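Local coordinates for aldehyde dehydrogenase family protein (Pseudomonas syringae pv. tomato, PDB 6X9L) that probably oxidises long-chain aliphatic aldehydes with NAD+ as the acceptor, as a member of the aldehyde dehydrogenase family, at residues A68-S71 and V77-Q80; I173-T178 and E475-K480. The protein carries 1 engineered substitution. All blocks are in the same frame, centred on the assembly; numbering follows the deposited sequence.

Both contacts are buried, although each lies more than 20 Å from the centre of the chain, and their own centres are 11 Å apart. Contact 1 joins two helices consecutive in sequence, 53-71 and 75-91. Contact 2 brings together parts almost 300 residues apart: the end of helix 161-174 with the loop after it, and the turn and first residue of strand 477-483. Their chemistry follows their places: an arginine chain lies over an indole in contact 1, whereas apolar side chains and a thiol pack in contact 2. They meet at the C-terminal end of helix 161-174, whose carbonyls accept probable hydrogen bonds from side chains of contact 1.

Contact 1. Residues A68-S71 and V77-Q80; sequences AGWS and VRAQ
Trp-70 and Arg-78 carry nearly all of this contact, the aliphatic part of the arginine lying over one face of the indole. The closest approach is 3.6 Å, from Arg-78 CD to Trp-70 CE2. Arg-78 CD stands 3.5 Å above the Trp-70 ring plane, offset toward the rim, and is 3.9 Å from the centroid of the six-membered ring, which meets the geometry of a CH-pi contact. Farther back along the chain, Arg-78 CG is 3.8 Å from Trp-70 CZ2, so the benzo end of the indole covers several methylenes in turn.

Torsions explain the placement. With CG of Trp-70 opposite its own amide nitrogen (chi1 -176°), the indole swings from the flank of its helix toward the second one. There Arg-78 CA is the nearest in register, 8.0 Å from Trp-70 CA. Arg-78 then bends at chi3 (-62°), turning its head out of line with the chain that crosses the ring. The guanidinium is accordingly no stacking partner: its plane is 58° from that of the indole, and Arg-78 CZ lies 5.8 Å from the centroid of the Trp-70 five-membered ring, at most a weak cation-pi attraction. Arg-78 NH1 passes Ser-71 O obliquely at 3.7 Å without a hydrogen bond.

The polar ends are used elsewhere. Trp-70 NE1 donates to Ile-173 O and Arg-78 NH2 to Ala-174 O, while NH1 makes a weak bond to Thr-73 O in the connecting turn. A cationic group beside the carbonyls of Ile-173 and Ala-174 would suit the negative end of helix 161-174.

The arrangement is a helix-turn-helix corner: helices 53-71 and 75-91 meet across a short turn, the Arg-78 methylenes laid on the Trp-70 face and both side chains bonded to the C-terminal end of helix 161-174.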
# COMPACT_ATOMS: atom_id res chain seq x y z
N ALA A 68 6.55 -2.73 22.70
CA ALA A 68 5.46 -2.65 23.68
C ALA A 68 5.59 -1.41 24.57
O ALA A 68 4.63 -0.65 24.75
CB ALA A 68 5.43 -3.92 24.53
N GLY A 69 6.79 -1.20 25.14
CA GLY A 69 7.00 -0.04 25.98
C GLY A 69 6.74 1.27 25.26
O GLY A 69 6.04 2.15 25.76
N TRP A 70 7.29 1.40 24.05
CA TRP A 70 7.19 2.66 23.32
C TRP A 70 5.76 2.91 22.82
O TRP A 70 5.23 4.02 22.97
CB TRP A 70 8.16 2.63 22.14
CG TRP A 70 8.18 3.91 21.42
CD1 TRP A 70 7.87 4.12 20.11
CD2 TRP A 70 8.52 5.19 21.96
NE1 TRP A 70 8.01 5.45 19.80
CE2 TRP A 70 8.41 6.13 20.92
CE3 TRP A 70 8.93 5.62 23.23
CZ2 TRP A 70 8.68 7.48 21.10
CZ3 TRP A 70 9.20 6.96 23.41
CH2 TRP A 70 9.07 7.87 22.36
N SER A 71 5.15 1.91 22.18
CA SER A 71 3.76 2.06 21.76
C SER A 71 2.84 2.28 22.96
O SER A 71 1.77 2.89 22.82
CB SER A 71 3.30 0.84 20.98
OG SER A 71 3.40 -0.32 21.80
N VAL A 77 3.78 12.14 25.68
CA VAL A 77 5.15 11.90 26.11
C VAL A 77 6.05 11.57 24.92
O VAL A 77 7.18 12.06 24.83
CB VAL A 77 5.18 10.79 27.18
CG1 VAL A 77 6.57 10.26 27.32
CG2 VAL A 77 4.68 11.34 28.52
N ARG A 78 5.56 10.76 23.98
CA ARG A 78 6.32 10.58 22.74
C ARG A 78 6.62 11.93 22.09
O ARG A 78 7.76 12.19 21.69
CB ARG A 78 5.56 9.67 21.77
CG ARG A 78 5.17 8.33 22.37
CD ARG A 78 5.05 7.24 21.30
NE ARG A 78 4.02 7.53 20.30
CZ ARG A 78 2.78 7.06 20.35
NH1 ARG A 78 2.41 6.27 21.35
NH2 ARG A 78 1.90 7.37 19.40
N ALA A 79 5.62 12.82 22.02
CA ALA A 79 5.83 14.14 21.43
C ALA A 79 6.94 14.91 22.15
O ALA A 79 7.62 15.74 21.52
CB ALA A 79 4.54 14.95 21.44
N GLN A 80 7.13 14.67 23.44
CA GLN A 80 8.20 15.37 24.16
C GLN A 80 9.58 14.91 23.70
O GLN A 80 10.49 15.73 23.52
CB GLN A 80 8.01 15.17 25.67
CG GLN A 80 6.87 16.02 26.22
CD GLN A 80 6.49 15.72 27.66
OE1 GLN A 80 6.91 14.71 28.24
NE2 GLN A 80 5.69 16.60 28.26

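Contact 2. Residues I173-T178 and E475-K480; sequences IAAGCT and EYLETK
Ala-175 and Cys-177 face Tyr-476 and Leu-477 across an interface that contains no hydrogen bond of its own. Its apolar part centres on one methyl group. Ala-175 CB lies 3.6 Å from Leu-477 CD2 and 3.9 Å from Tyr-476 CB, and thus touches two successive residues of segment 475-480. In Leu-477, chi1 (-57°) sets CG beside the backbone N, and chi2, near 180° (166°), then places CD2 by Ala-175.

Sulfur contacts form the second group. Cys-177 SG packs 3.8 Å from Tyr-476 CB and 3.4 Å from Tyr-476 O. Cys-177 SG is also 5.5 Å from the centroid of the Tyr-476 ring, but 74° off the ring normal, so this oblique sulfur-aromatic contact is at most peripheral. The ring itself leads away, to pack on Lys-168, Pro-171 and Ala-172 of helix 161-174 and on Met-230 and Ser-232.

Gly-176, with positive phi, closes the helix in a Schellman motif, Gly-176 N bonding to Ile-173 O at 3.1 Å, and the chain turns toward strand 178-182. This helix and strand complete a beta-alpha-beta crossover from strand 143-155, with which Tyr-476 shares a backbone hydrogen bond.

Polar bonds of segment 475-480 go to other partners, among them Arg-253 and Arg-466 of the second subunit. The contact itself therefore holds by nondirectional van der Waals packing of Ala-175 and Cys-177 against Tyr-476 CB and Leu-477 CD2.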
# COMPACT_ATOMS: atom_id res chain seq x y z
N ILE A 173 8.32 7.08 14.59
CA ILE A 173 8.46 7.16 16.04
C ILE A 173 7.22 7.76 16.67
O ILE A 173 6.76 7.32 17.73
CB ILE A 173 9.70 8.00 16.38
CG1 ILE A 173 10.96 7.30 15.88
CG2 ILE A 173 9.75 8.30 17.84
CD1 ILE A 173 11.04 5.87 16.28
N ALA A 174 6.66 8.79 16.03
CA ALA A 174 5.52 9.49 16.60
C ALA A 174 4.31 8.59 16.69
O ALA A 174 3.55 8.63 17.67
CB ALA A 174 5.20 10.74 15.78
N ALA A 175 4.11 7.75 15.66
CA ALA A 175 3.00 6.81 15.59
C ALA A 175 3.08 5.74 16.66
O ALA A 175 2.10 5.01 16.87
CB ALA A 175 2.97 6.16 14.21
N GLY A 176 4.21 5.63 17.34
CA GLY A 176 4.47 4.55 18.25
C GLY A 176 5.20 3.37 17.64
O GLY A 176 5.30 2.33 18.28
N CYS A 177 5.70 3.50 16.42
CA CYS A 177 6.46 2.39 15.84
C CYS A 177 7.87 2.30 16.42
O CYS A 177 8.40 3.21 17.08
CB CYS A 177 6.54 2.51 14.32
SG CYS A 177 4.98 2.20 13.47
N THR A 178 8.51 1.19 16.12
CA THR A 178 9.90 0.94 16.43
C THR A 178 10.60 0.66 15.11
O THR A 178 9.99 0.13 14.18
CB THR A 178 9.98 -0.20 17.44
OG1 THR A 178 10.81 0.20 18.53
CG2 THR A 178 10.43 -1.49 16.82
N GLU A 475 0.90 6.43 7.23
CA GLU A 475 1.55 5.26 6.66
C GLU A 475 2.10 4.31 7.72
O GLU A 475 2.36 3.15 7.41
CB GLU A 475 2.69 5.69 5.74
CG GLU A 475 2.24 6.56 4.60
CD GLU A 475 1.52 5.78 3.52
OE1 GLU A 475 1.76 4.56 3.41
OE2 GLU A 475 0.71 6.39 2.77
N TYR A 476 2.27 4.77 8.95
CA TYR A 476 2.79 3.91 10.01
C TYR A 476 1.71 3.45 10.98
O TYR A 476 2.03 2.84 12.01
CB TYR A 476 3.91 4.63 10.76
CG TYR A 476 5.10 4.88 9.86
CD1 TYR A 476 6.11 3.93 9.73
CD2 TYR A 476 5.19 6.04 9.11
CE1 TYR A 476 7.18 4.16 8.90
CE2 TYR A 476 6.26 6.28 8.29
CZ TYR A 476 7.26 5.33 8.18
OH TYR A 476 8.34 5.56 7.35
N LEU A 477 0.44 3.69 10.67
CA LEU A 477 -0.67 3.22 11.50
C LEU A 477 -1.46 2.13 10.79
O LEU A 477 -1.75 2.25 9.60
CB LEU A 477 -1.60 4.37 11.87
CG LEU A 477 -0.91 5.53 12.59
CD1 LEU A 477 -1.84 6.73 12.61
CD2 LEU A 477 -0.47 5.13 14.00
N GLU A 478 -1.79 1.07 11.52
CA GLU A 478 -2.85 0.17 11.11
C GLU A 478 -4.21 0.81 11.38
O GLU A 478 -4.32 1.88 11.98
CB GLU A 478 -2.77 -1.16 11.83
CG GLU A 478 -1.77 -2.12 11.25
CD GLU A 478 -2.18 -2.66 9.89
OE1 GLU A 478 -1.52 -3.62 9.43
OE2 GLU A 478 -3.15 -2.13 9.27
N THR A 479 -5.25 0.12 10.96
CA THR A 479 -6.62 0.60 11.12
C THR A 479 -7.46 -0.53 11.69
O THR A 479 -7.48 -1.65 11.15
CB THR A 479 -7.16 1.10 9.77
OG1 THR A 479 -6.52 2.33 9.45
CG2 THR A 479 -8.68 1.30 9.80
N LYS A 480 -8.13 -0.25 12.80
CA LYS A 480 -8.91 -1.26 13.50
C LYS A 480 -10.34 -0.79 13.67
O LYS A 480 -10.58 0.37 14.01
CB LYS A 480 -8.29 -1.59 14.86
CG LYS A 480 -9.13 -2.53 15.68
CD LYS A 480 -8.50 -2.76 17.04
CE LYS A 480 -7.39 -3.79 16.96
NZ LYS A 480 -6.64 -3.87 18.23